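Side-chain contacts in core protein VP7 (Bluetongue virus, PDB 1BVP), which forms trimeric capsomers of the inner capsid, assembled on a VP3 scaffold, and probably binds a host cell surface receptor: residues N269-R274 / L295-P300; G280-I285 / L311-L316; I109-G114 / Q259-T264; D67-L70 / G74-V77; N287-P292 / I307-L312. All coordinates share one frame; numbering follows the deposited sequence.

Interaction 1. Residues N269-R274 / L295-P300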
# COMPACT_ATOMS: atom_id res chain seq x y z
N ASN A 269 -7.18 -11.49 -3.04
CA ASN A 269 -7.52 -12.82 -2.60
C ASN A 269 -8.87 -13.26 -3.18
O ASN A 269 -8.98 -14.38 -3.66
CB ASN A 269 -7.56 -12.87 -1.08
CG ASN A 269 -7.68 -14.30 -0.54
OD1 ASN A 269 -8.43 -14.56 0.41
ND2 ASN A 269 -6.96 -15.23 -1.16
N VAL A 270 -9.88 -12.40 -3.10
CA VAL A 270 -11.22 -12.69 -3.62
C VAL A 270 -11.23 -12.95 -5.13
O VAL A 270 -11.92 -13.85 -5.61
CB VAL A 270 -12.17 -11.48 -3.40
CG1 VAL A 270 -13.45 -11.66 -4.17
CG2 VAL A 270 -12.41 -11.24 -1.90
N TYR A 271 -10.49 -12.15 -5.90
CA TYR A 271 -10.49 -12.31 -7.35
C TYR A 271 -9.52 -13.32 -7.91
O TYR A 271 -9.48 -13.53 -9.11
CB TYR A 271 -10.36 -10.96 -8.05
CG TYR A 271 -11.59 -10.08 -7.88
CD1 TYR A 271 -12.74 -10.31 -8.63
CD2 TYR A 271 -11.62 -9.04 -6.95
CE1 TYR A 271 -13.90 -9.53 -8.46
CE2 TYR A 271 -12.78 -8.25 -6.78
CZ TYR A 271 -13.91 -8.51 -7.54
OH TYR A 271 -15.04 -7.74 -7.38
N SER A 272 -8.75 -13.98 -7.05
CA SER A 272 -7.85 -15.02 -7.53
C SER A 272 -8.70 -16.17 -8.04
O SER A 272 -9.86 -16.41 -7.61
CB SER A 272 -6.94 -15.52 -6.44
OG SER A 272 -6.02 -14.50 -6.16
N PHE A 273 -8.09 -16.91 -8.94
CA PHE A 273 -8.76 -18.00 -9.61
C PHE A 273 -9.04 -19.21 -8.73
O PHE A 273 -10.21 -19.61 -8.60
CB PHE A 273 -7.92 -18.39 -10.83
CG PHE A 273 -8.48 -19.53 -11.61
CD1 PHE A 273 -9.76 -19.43 -12.20
CD2 PHE A 273 -7.75 -20.71 -11.77
CE1 PHE A 273 -10.30 -20.49 -12.94
CE2 PHE A 273 -8.27 -21.79 -12.51
CZ PHE A 273 -9.56 -21.67 -13.10
N ARG A 274 -7.97 -19.78 -8.16
CA ARG A 274 -8.00 -21.00 -7.31
C ARG A 274 -8.30 -22.21 -8.21
O ARG A 274 -7.40 -23.01 -8.54
CB ARG A 274 -9.01 -20.85 -6.16
CG ARG A 274 -8.35 -20.14 -5.01
CD ARG A 274 -9.30 -19.71 -3.95
NE ARG A 274 -8.58 -19.47 -2.71
CZ ARG A 274 -8.15 -18.28 -2.32
NH1 ARG A 274 -8.40 -17.22 -3.08
NH2 ARG A 274 -7.40 -18.18 -1.21
N LEU A 295 -13.25 -9.11 -12.11
CA LEU A 295 -12.07 -8.26 -12.17
C LEU A 295 -12.25 -7.21 -11.09
O LEU A 295 -13.38 -6.76 -10.86
CB LEU A 295 -11.92 -7.58 -13.54
CG LEU A 295 -11.58 -8.51 -14.70
CD1 LEU A 295 -11.84 -7.83 -16.01
CD2 LEU A 295 -10.15 -8.98 -14.61
N PRO A 296 -11.17 -6.88 -10.37
CA PRO A 296 -11.23 -5.87 -9.31
C PRO A 296 -11.81 -4.59 -9.87
O PRO A 296 -11.58 -4.24 -11.05
CB PRO A 296 -9.76 -5.63 -8.96
CG PRO A 296 -9.03 -6.87 -9.45
CD PRO A 296 -9.80 -7.37 -10.63
N PRO A 297 -12.57 -3.85 -9.05
CA PRO A 297 -13.17 -2.59 -9.49
C PRO A 297 -12.10 -1.55 -9.89
O PRO A 297 -10.95 -1.63 -9.50
CB PRO A 297 -13.99 -2.16 -8.27
CG PRO A 297 -13.28 -2.82 -7.11
CD PRO A 297 -12.90 -4.16 -7.64
N ILE A 298 -12.48 -0.58 -10.71
CA ILE A 298 -11.54 0.45 -11.14
C ILE A 298 -11.46 1.46 -10.03
O ILE A 298 -10.39 1.90 -9.66
CB ILE A 298 -12.07 1.11 -12.43
CG1 ILE A 298 -12.20 0.06 -13.52
CG2 ILE A 298 -11.13 2.19 -12.92
CD1 ILE A 298 -12.89 0.56 -14.72
N PHE A 299 -12.61 1.82 -9.48
CA PHE A 299 -12.63 2.77 -8.38
C PHE A 299 -12.96 2.03 -7.13
O PHE A 299 -13.73 1.06 -7.16
CB PHE A 299 -13.68 3.84 -8.63
CG PHE A 299 -13.44 4.61 -9.88
CD1 PHE A 299 -12.44 5.59 -9.92
CD2 PHE A 299 -14.15 4.32 -11.05
CE1 PHE A 299 -12.16 6.26 -11.09
CE2 PHE A 299 -13.87 4.98 -12.23
CZ PHE A 299 -12.87 5.95 -12.25
N PRO A 300 -12.31 2.40 -6.03
CA PRO A 300 -12.55 1.74 -4.74
C PRO A 300 -13.99 1.87 -4.29
O PRO A 300 -14.64 2.88 -4.54
CB PRO A 300 -11.57 2.45 -3.79
CG PRO A 300 -11.12 3.69 -4.53
CD PRO A 300 -11.15 3.30 -5.97

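Interaction 2. Residues G280-I285 / L311-L316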
# COMPACT_ATOMS: atom_id res chain seq x y z
N GLY A 280 -16.25 -19.98 -10.30
CA GLY A 280 -17.69 -19.97 -10.56
C GLY A 280 -18.51 -19.45 -9.38
O GLY A 280 -19.44 -18.63 -9.54
N LEU A 281 -18.18 -19.93 -8.18
CA LEU A 281 -18.87 -19.56 -6.94
C LEU A 281 -18.71 -18.06 -6.66
O LEU A 281 -19.69 -17.36 -6.35
CB LEU A 281 -18.26 -20.34 -5.79
CG LEU A 281 -18.97 -20.83 -4.52
CD1 LEU A 281 -18.06 -20.54 -3.34
CD2 LEU A 281 -20.31 -20.22 -4.30
N ARG A 282 -17.46 -17.59 -6.72
CA ARG A 282 -17.18 -16.18 -6.47
C ARG A 282 -17.97 -15.32 -7.46
O ARG A 282 -18.64 -14.36 -7.07
CB ARG A 282 -15.68 -15.88 -6.58
CG ARG A 282 -15.40 -14.42 -6.26
CD ARG A 282 -14.75 -13.70 -7.43
NE ARG A 282 -13.52 -14.37 -7.88
CZ ARG A 282 -13.38 -14.99 -9.05
NH1 ARG A 282 -14.40 -15.01 -9.91
NH2 ARG A 282 -12.25 -15.62 -9.34
N THR A 283 -17.88 -15.66 -8.74
CA THR A 283 -18.64 -14.93 -9.74
C THR A 283 -20.14 -14.90 -9.41
O THR A 283 -20.77 -13.83 -9.41
CB THR A 283 -18.49 -15.60 -11.08
OG1 THR A 283 -17.11 -15.64 -11.42
CG2 THR A 283 -19.28 -14.86 -12.10
N ALA A 284 -20.71 -16.06 -9.09
CA ALA A 284 -22.14 -16.14 -8.74
C ALA A 284 -22.51 -15.29 -7.53
O ALA A 284 -23.56 -14.65 -7.52
CB ALA A 284 -22.54 -17.58 -8.49
N ILE A 285 -21.67 -15.28 -6.51
CA ILE A 285 -21.96 -14.47 -5.33
C ILE A 285 -21.84 -12.98 -5.68
O ILE A 285 -22.71 -12.19 -5.32
CB ILE A 285 -20.99 -14.83 -4.16
CG1 ILE A 285 -21.19 -16.29 -3.74
CG2 ILE A 285 -21.20 -13.91 -2.98
CD1 ILE A 285 -20.09 -16.80 -2.86
N LEU A 311 -14.50 -8.46 2.50
CA LEU A 311 -13.82 -9.07 3.65
C LEU A 311 -14.34 -10.48 3.94
O LEU A 311 -13.56 -11.43 4.07
CB LEU A 311 -14.01 -8.22 4.89
CG LEU A 311 -13.32 -6.88 4.72
CD1 LEU A 311 -13.42 -6.12 6.02
CD2 LEU A 311 -11.85 -7.10 4.32
N LEU A 312 -15.66 -10.61 3.97
CA LEU A 312 -16.30 -11.88 4.21
C LEU A 312 -15.93 -12.91 3.11
O LEU A 312 -15.56 -14.07 3.40
CB LEU A 312 -17.81 -11.64 4.30
CG LEU A 312 -18.57 -11.63 5.65
CD1 LEU A 312 -17.73 -11.24 6.80
CD2 LEU A 312 -19.79 -10.75 5.55
N LEU A 313 -15.94 -12.49 1.85
CA LEU A 313 -15.58 -13.40 0.76
C LEU A 313 -14.11 -13.80 0.81
O LEU A 313 -13.78 -14.93 0.48
CB LEU A 313 -15.86 -12.75 -0.57
CG LEU A 313 -16.85 -13.43 -1.49
CD1 LEU A 313 -16.72 -12.72 -2.82
CD2 LEU A 313 -16.58 -14.92 -1.66
N SER A 314 -13.23 -12.89 1.21
CA SER A 314 -11.80 -13.18 1.31
C SER A 314 -11.56 -14.28 2.34
O SER A 314 -10.80 -15.23 2.10
CB SER A 314 -11.03 -11.92 1.70
OG SER A 314 -9.65 -12.19 1.62
N THR A 315 -12.22 -14.15 3.49
CA THR A 315 -12.13 -15.17 4.52
C THR A 315 -12.69 -16.49 3.98
O THR A 315 -12.07 -17.55 4.13
CB THR A 315 -12.90 -14.74 5.77
OG1 THR A 315 -12.40 -13.47 6.19
CG2 THR A 315 -12.69 -15.73 6.91
N LEU A 316 -13.86 -16.45 3.33
CA LEU A 316 -14.42 -17.68 2.78
C LEU A 316 -13.44 -18.34 1.80
O LEU A 316 -13.38 -19.58 1.72
CB LEU A 316 -15.76 -17.43 2.10
CG LEU A 316 -16.51 -18.65 1.55
CD1 LEU A 316 -17.02 -19.49 2.70
CD2 LEU A 316 -17.71 -18.18 0.71

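Interaction 3. Residues I109-G114 / Q259-T264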
# COMPACT_ATOMS: atom_id res chain seq x y z
N ILE A 109 -14.92 -5.52 12.38
CA ILE A 109 -16.23 -5.01 11.99
C ILE A 109 -16.40 -3.55 12.45
O ILE A 109 -17.03 -2.75 11.77
CB ILE A 109 -17.39 -5.85 12.58
CG1 ILE A 109 -17.27 -7.29 12.10
CG2 ILE A 109 -18.71 -5.33 12.08
CD1 ILE A 109 -17.24 -7.47 10.59
N ALA A 110 -15.86 -3.20 13.61
CA ALA A 110 -15.99 -1.83 14.09
C ALA A 110 -15.30 -0.89 13.10
O ALA A 110 -15.75 0.24 12.85
CB ALA A 110 -15.36 -1.69 15.45
N ARG A 111 -14.18 -1.36 12.57
CA ARG A 111 -13.49 -0.58 11.59
C ARG A 111 -14.34 -0.40 10.33
O ARG A 111 -14.54 0.72 9.86
CB ARG A 111 -12.19 -1.23 11.18
CG ARG A 111 -11.43 -0.24 10.37
CD ARG A 111 -10.98 0.91 11.29
NE ARG A 111 -9.56 0.98 11.08
CZ ARG A 111 -8.63 0.87 12.00
NH1 ARG A 111 -8.95 0.73 13.27
NH2 ARG A 111 -7.38 0.73 11.62
N VAL A 112 -14.82 -1.51 9.76
CA VAL A 112 -15.63 -1.40 8.57
C VAL A 112 -16.78 -0.42 8.82
O VAL A 112 -17.03 0.49 8.04
CB VAL A 112 -16.21 -2.75 8.16
CG1 VAL A 112 -17.16 -2.57 6.99
CG2 VAL A 112 -15.09 -3.69 7.75
N THR A 113 -17.43 -0.56 9.95
CA THR A 113 -18.54 0.34 10.19
C THR A 113 -18.11 1.78 10.42
O THR A 113 -18.65 2.71 9.82
CB THR A 113 -19.41 -0.22 11.31
OG1 THR A 113 -20.14 -1.33 10.77
CG2 THR A 113 -20.37 0.81 11.85
N GLY A 114 -17.10 1.97 11.24
CA GLY A 114 -16.65 3.31 11.53
C GLY A 114 -16.18 4.10 10.34
O GLY A 114 -16.65 5.22 10.14
N GLN A 259 -8.64 2.71 2.83
CA GLN A 259 -9.66 3.03 3.83
C GLN A 259 -9.76 1.98 4.93
O GLN A 259 -10.15 2.25 6.07
CB GLN A 259 -11.02 3.15 3.14
CG GLN A 259 -11.37 1.95 2.34
CD GLN A 259 -12.74 2.01 1.75
OE1 GLN A 259 -13.74 1.96 2.46
NE2 GLN A 259 -12.82 2.08 0.43
N TYR A 260 -9.32 0.77 4.59
CA TYR A 260 -9.35 -0.36 5.48
C TYR A 260 -8.00 -1.06 5.33
O TYR A 260 -7.55 -1.27 4.21
CB TYR A 260 -10.52 -1.29 5.08
CG TYR A 260 -10.59 -2.52 5.96
CD1 TYR A 260 -9.84 -3.66 5.64
CD2 TYR A 260 -11.31 -2.51 7.17
CE1 TYR A 260 -9.80 -4.74 6.49
CE2 TYR A 260 -11.28 -3.60 8.03
CZ TYR A 260 -10.51 -4.70 7.68
OH TYR A 260 -10.37 -5.77 8.50
N PRO A 261 -7.36 -1.47 6.44
CA PRO A 261 -6.06 -2.14 6.36
C PRO A 261 -5.98 -3.29 5.39
O PRO A 261 -6.72 -4.25 5.49
CB PRO A 261 -5.75 -2.55 7.80
CG PRO A 261 -7.02 -2.28 8.55
CD PRO A 261 -7.76 -1.25 7.85
N ALA A 262 -5.02 -3.18 4.47
CA ALA A 262 -4.77 -4.15 3.42
C ALA A 262 -5.95 -4.54 2.56
O ALA A 262 -5.96 -5.65 1.97
CB ALA A 262 -4.04 -5.36 3.92
N LEU A 263 -6.85 -3.58 2.32
CA LEU A 263 -8.03 -3.82 1.47
C LEU A 263 -7.62 -4.44 0.12
O LEU A 263 -8.26 -5.37 -0.39
CB LEU A 263 -8.80 -2.53 1.24
CG LEU A 263 -10.32 -2.61 1.21
CD1 LEU A 263 -10.87 -1.55 0.29
CD2 LEU A 263 -10.77 -3.97 0.79
N THR A 264 -6.52 -3.93 -0.44
CA THR A 264 -6.04 -4.42 -1.72
C THR A 264 -5.71 -5.91 -1.67
O THR A 264 -6.10 -6.67 -2.56
CB THR A 264 -4.80 -3.63 -2.19
OG1 THR A 264 -5.04 -2.23 -2.02
CG2 THR A 264 -4.55 -3.88 -3.65

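Interaction 4. Residues D67-L70 / G74-V77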
# COMPACT_ATOMS: atom_id res chain seq x y z
N ASP A 67 -23.14 -20.55 3.96
CA ASP A 67 -24.42 -20.05 4.46
C ASP A 67 -24.24 -18.85 5.35
O ASP A 67 -25.01 -17.89 5.28
CB ASP A 67 -25.16 -21.12 5.28
CG ASP A 67 -26.07 -21.99 4.44
OD1 ASP A 67 -26.43 -21.59 3.31
OD2 ASP A 67 -26.44 -23.08 4.91
N MET A 68 -23.25 -18.93 6.22
CA MET A 68 -22.96 -17.88 7.17
C MET A 68 -22.45 -16.62 6.50
O MET A 68 -22.84 -15.52 6.89
CB MET A 68 -21.98 -18.38 8.21
CG MET A 68 -22.61 -19.40 9.13
SD MET A 68 -21.51 -19.88 10.45
CE MET A 68 -22.72 -20.56 11.54
N MET A 69 -21.60 -16.79 5.49
CA MET A 69 -21.08 -15.66 4.72
C MET A 69 -22.26 -14.97 3.99
O MET A 69 -22.50 -13.78 4.18
CB MET A 69 -20.03 -16.18 3.73
CG MET A 69 -19.33 -15.13 2.85
SD MET A 69 -20.20 -14.81 1.29
CE MET A 69 -20.27 -13.05 1.24
N LEU A 70 -23.09 -15.73 3.28
CA LEU A 70 -24.22 -15.12 2.57
C LEU A 70 -25.20 -14.44 3.50
O LEU A 70 -25.66 -13.34 3.20
CB LEU A 70 -24.94 -16.14 1.68
CG LEU A 70 -24.01 -16.80 0.65
CD1 LEU A 70 -24.68 -17.95 -0.05
CD2 LEU A 70 -23.48 -15.76 -0.35
N GLY A 74 -26.02 -10.46 3.49
CA GLY A 74 -27.37 -10.10 3.07
C GLY A 74 -27.70 -10.52 1.65
O GLY A 74 -28.64 -10.01 1.05
N ILE A 75 -26.96 -11.49 1.14
CA ILE A 75 -27.13 -12.00 -0.21
C ILE A 75 -27.92 -13.29 -0.31
O ILE A 75 -27.84 -14.17 0.54
CB ILE A 75 -25.74 -12.29 -0.82
CG1 ILE A 75 -24.89 -11.03 -0.83
CG2 ILE A 75 -25.85 -12.93 -2.18
CD1 ILE A 75 -23.47 -11.29 -1.21
N ASN A 76 -28.66 -13.43 -1.39
CA ASN A 76 -29.41 -14.64 -1.64
C ASN A 76 -28.90 -15.09 -3.02
O ASN A 76 -29.29 -14.51 -4.02
CB ASN A 76 -30.90 -14.31 -1.62
CG ASN A 76 -31.78 -15.46 -2.13
OD1 ASN A 76 -32.94 -15.24 -2.44
ND2 ASN A 76 -31.23 -16.68 -2.20
N VAL A 77 -28.02 -16.09 -3.08
CA VAL A 77 -27.43 -16.55 -4.34
C VAL A 77 -28.33 -17.14 -5.38
O VAL A 77 -27.99 -17.12 -6.58
CB VAL A 77 -26.31 -17.63 -4.20
CG1 VAL A 77 -24.97 -17.04 -4.29
CG2 VAL A 77 -26.49 -18.48 -2.98

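Interaction 5. Residues N287-P292 / I307-L312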
# COMPACT_ATOMS: atom_id res chain seq x y z
N ASN A 287 -22.38 -11.52 -8.46
CA ASN A 287 -23.47 -11.09 -9.37
C ASN A 287 -24.65 -10.51 -8.63
O ASN A 287 -25.53 -9.92 -9.24
CB ASN A 287 -24.02 -12.25 -10.22
CG ASN A 287 -23.08 -12.61 -11.35
OD1 ASN A 287 -22.26 -11.78 -11.77
ND2 ASN A 287 -23.17 -13.85 -11.84
N ARG A 288 -24.70 -10.75 -7.34
CA ARG A 288 -25.80 -10.28 -6.52
C ARG A 288 -25.42 -8.99 -5.83
O ARG A 288 -26.10 -8.56 -4.91
CB ARG A 288 -26.10 -11.36 -5.47
CG ARG A 288 -27.26 -12.30 -5.75
CD ARG A 288 -27.09 -13.27 -6.91
NE ARG A 288 -27.92 -12.89 -8.05
CZ ARG A 288 -29.17 -12.42 -7.98
NH1 ARG A 288 -29.82 -12.27 -6.82
NH2 ARG A 288 -29.73 -11.93 -9.08
N THR A 289 -24.31 -8.40 -6.25
CA THR A 289 -23.81 -7.16 -5.65
C THR A 289 -23.50 -6.10 -6.71
O THR A 289 -23.67 -6.32 -7.92
CB THR A 289 -22.53 -7.44 -4.82
OG1 THR A 289 -21.43 -7.68 -5.70
CG2 THR A 289 -22.72 -8.68 -3.92
N THR A 290 -23.01 -4.94 -6.27
CA THR A 290 -22.67 -3.87 -7.19
C THR A 290 -21.20 -3.91 -7.55
O THR A 290 -20.68 -3.02 -8.21
CB THR A 290 -23.02 -2.49 -6.62
OG1 THR A 290 -22.51 -2.38 -5.29
CG2 THR A 290 -24.53 -2.33 -6.58
N LEU A 291 -20.54 -4.98 -7.12
CA LEU A 291 -19.14 -5.19 -7.37
C LEU A 291 -18.96 -6.00 -8.65
O LEU A 291 -19.86 -6.75 -9.06
CB LEU A 291 -18.54 -6.01 -6.23
CG LEU A 291 -17.75 -5.50 -5.03
CD1 LEU A 291 -17.67 -4.02 -4.94
CD2 LEU A 291 -18.38 -6.09 -3.78
N PRO A 292 -17.87 -5.75 -9.38
CA PRO A 292 -17.64 -6.52 -10.60
C PRO A 292 -17.46 -7.99 -10.19
O PRO A 292 -16.90 -8.29 -9.14
CB PRO A 292 -16.35 -5.91 -11.17
CG PRO A 292 -15.76 -5.12 -10.02
CD PRO A 292 -16.96 -4.59 -9.32
N ILE A 307 -17.62 -3.30 1.14
CA ILE A 307 -16.43 -3.60 1.92
C ILE A 307 -16.61 -4.91 2.71
O ILE A 307 -15.74 -5.78 2.67
CB ILE A 307 -16.11 -2.48 2.87
CG1 ILE A 307 -15.95 -1.17 2.09
CG2 ILE A 307 -14.85 -2.82 3.62
CD1 ILE A 307 -14.77 -1.19 1.12
N LEU A 308 -17.75 -5.04 3.38
CA LEU A 308 -18.05 -6.22 4.17
C LEU A 308 -18.01 -7.47 3.32
O LEU A 308 -17.38 -8.48 3.69
CB LEU A 308 -19.44 -6.09 4.74
CG LEU A 308 -19.66 -6.37 6.22
CD1 LEU A 308 -20.96 -7.10 6.31
CD2 LEU A 308 -18.55 -7.19 6.81
N THR A 309 -18.74 -7.42 2.21
CA THR A 309 -18.79 -8.55 1.30
C THR A 309 -17.39 -8.98 0.84
O THR A 309 -17.10 -10.17 0.73
CB THR A 309 -19.66 -8.20 0.08
OG1 THR A 309 -20.99 -7.84 0.51
CG2 THR A 309 -19.74 -9.36 -0.86
N LEU A 310 -16.51 -8.02 0.58
CA LEU A 310 -15.16 -8.34 0.16
C LEU A 310 -14.44 -9.03 1.29
O LEU A 310 -13.83 -10.08 1.07
CB LEU A 310 -14.38 -7.09 -0.29
CG LEU A 310 -14.92 -6.51 -1.61
CD1 LEU A 310 -14.37 -5.14 -1.83
CD2 LEU A 310 -14.60 -7.43 -2.77
N LEU A 311 -14.50 -8.46 2.50
CA LEU A 311 -13.82 -9.07 3.65
C LEU A 311 -14.34 -10.48 3.94
O LEU A 311 -13.56 -11.43 4.07
CB LEU A 311 -14.01 -8.22 4.89
CG LEU A 311 -13.32 -6.88 4.72
CD1 LEU A 311 -13.42 -6.12 6.02
CD2 LEU A 311 -11.85 -7.10 4.32
N LEU A 312 -15.66 -10.61 3.97
CA LEU A 312 -16.30 -11.88 4.21
C LEU A 312 -15.93 -12.91 3.11
O LEU A 312 -15.56 -14.07 3.40
CB LEU A 312 -17.81 -11.64 4.30
CG LEU A 312 -18.57 -11.63 5.65
CD1 LEU A 312 -17.73 -11.24 6.80
CD2 LEU A 312 -19.79 -10.75 5.55

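Interaction 1. Residues N269-R274 / L295-P300
Tyr271 lays its ring over the backbone of Leu295 and Pro296, and nearly all of the 157 Å² buried here involves that ring. The evidence for a CH-pi contact is direct: Pro296 CA lies 4.1 Å from the centroid of the Tyr271 ring and only 21° off its normal. On the same face the peptide linking the two loop residues runs across the ring, with Pro296 N 3.9 Å above its centre and the Leu295 carbonyl carbon shifted toward the rim. Val270 CG1 lies 4.2 Å above the opposite face of the Tyr271 ring, toward the rim. The parts joined are the C-terminal part of helix 263-271 and the connection from helix 276-286 to helix 304-323, both in the helical domain of VP7. Apolar contacts extend this flat packing: Tyr271 CD2 approaches Pro296 CG at 4.2 Å, and CE2 meets Pro297 CD at an oblique angle. With chi1 at -68°, Tyr271 CG sits opposite the carbonyl carbon, which directs the ring toward the loop. The polar component is supplied from outside the two segments, since Tyr271 OH is hydrogen-bonded to Pro292 O. Pro296 also packs on Pro121 of a neighbouring subunit.

Interaction 2. Residues G280-I285 / L311-L316
Arg282 and Leu313 mark the nearest approach of the two helical backbones, with their CA atoms 7.9 Å apart, a spacing at which side chains rather than main chains must fill the gap. Leu313 does most of this, its two methyl groups dividing the work. Leu313 CD1 comes to 4.1 Å from Arg282 CG, the two side chains standing roughly perpendicular. Leu313 CD2 instead reaches Ile285 CD1 at 4.2 Å, and here the side chains run antiparallel alongside each other. Ile285 offers that methyl because CG1 stands opposite its carbonyl carbon (chi1 -62°) and chi2 extends the branch. Arg282 contributes only its aliphatic part: CG leaves trans to the backbone N (chi1 -177°), then the chain bends at chi2 and chi3, carrying the guanidinium away from Leu313. That group is held by NE bonding to Val270 O of helix 263-271, and by NH2 bonding to Ser272 O just beyond that helix and to His279 ND1 of its own helix. On the far flank of helix 304-323, Thr315 OG1 donates to Leu311 O at 3.2 Å; this carbonyl also accepts the helical bond from Thr315 N, so two donors share it. Other helices close the surroundings, Val270 packing on Leu313 and Leu70 of helix 55-73 on Ile285. No hydrogen bond joins the segments, and all three touching residues are buried. One leucine thus bridges two residues a turn apart, Arg282 and Ile285, packing together two helices of the VP7 helical domain.

Interaction 3. Residues I109-G114 / Q259-T264
Tyr260 opens a type II beta turn, closed by a 3.1 Å bond from Leu263 N to Tyr260 O, that leads into helix 263-271, and its ring packs against Arg111 and Val112 of helix 103-116. The ring reaches that helix because its CG is trans to the backbone N (chi1 179°). One side of the ring does the touching: Val112 CG2 is 3.8 Å from Tyr260 CE2, while Arg111 CG is 3.9 Å from Tyr260 CD2. Both approach the ring obliquely. Pro261 CD, from the next residue, lies 3.6 Å above one face of the Tyr260 ring, toward the rim. Arg111 bends at chi2 and chi3, passing its aliphatic part by the tyrosine and bringing NH2 to 4.3 Å from Pro261 CD; its guanidinium plane stands 60° from the ring. Its charged end pairs across the subunit boundary, in salt bridges from Arg111 NH1 to Asp318 and from NH2 to Glu266 of one neighbouring subunit. Pro261 packs on Ala262 of that same subunit. The contact thus joins chain segments from before and after the beta domain, in keeping with the VP7 fold, whose helical domain is built from both ends of the chain and lines the trimer interface.

Interaction 4. Residues D67-L70 / G74-V77
Leu70 splits its two methyl groups between Ile75 and Val77. Its CD2 lies 4.1 Å from Ile75 CG2, the side chains crossing at a slant, whereas CD1 faces Val77 CG2 at 3.5 Å with the chains about perpendicular. The fork is aimed by chi1 of -57°, which sets Leu70 CG opposite the carbonyl carbon. Ile75 uses its other branch as well: CD1, at the end of an extended chain, meets Met69 CE at 4.4 Å, so the isoleucine spans two consecutive helical residues. What brings the chain back over these side chains is a Schellman motif ending helix 55-73. Gly74, with phi of 80°, is the C-prime residue; Ile75 N bonds to Leu70 O at 3.1 Å and 150°, and Gly74 N pairs with Ser71 O. A second, weak bond links Gly74 N to Leu70 O. The packing of Leu70 on Ile75 is the apolar contact between the C3 and C-double-prime residues that accompanies this motif. Past the turn, Gln86 holds the returning loop through Ile75 O and Val77 N. Ile285 of helix 276-286 touches Leu70, Ile75 and Val77 alike.

Interaction 5. Residues N287-P292 / I307-L312
Thr289 OG1 takes part in two bonds, one to a residue after it and one to a residue before it: it accepts from Leu291 N at 3.2 Å, with an N-H angle of 157°, and it bonds to Leu286 O at the end of the preceding helix. The first bond defines an ST turn, and together the two tie down the side chain's hydroxyl while its methyl is left for packing. Thr289 CG2 meets Thr309 CG2 methyl to methyl, 4.3 Å apart. On the helix, Thr309 divides its branches in a comparable way: chi1 of -58° carries the hydroxyl back to Asp305 O, one turn earlier, and the methyl faces the loop. In the fold, this contact lays the connection that follows helix 276-286 along the side of helix 304-323, within the helical domain. Two residues further, Leu291 reaches from the loop to the helix. Its CD2 lies 4.1 Å from Leu310 CG and equally far from Leu310 CD2, and the two side chains cross obliquely. Leu310 turns CG opposite its carbonyl carbon (chi1 -69°), which swings the isobutyl group nearer the loop. Neighbouring helix 263-271 completes the surroundings, Tyr271 touching Leu291 and Ile267 touching Leu310.

In the fold
Helix 304-323 ties the set together: interactions 2 and 5, with centres about 8 Å apart, share Leu311 and Leu312 and meet successive parts of the chain, helix 276-286 and then the loop after it. Interaction 1, its centre about 10 Å from each of theirs, touches both, its loop continuing the one in interaction 5. Interaction 4 backs onto the same core, centres about 10 Å from interaction 2 and about 11 Å from interaction 5, through Ile285, Thr289 and Arg288. Interaction 3 joins from the trimer side, where Leu311 CD1 lies 3.4 Å from Val112 CG2. Interactions 1, 2 and 3 reach neighbouring subunits, interaction 2 through Ser314 alone, whereas no other subunit touches interactions 4 and 5.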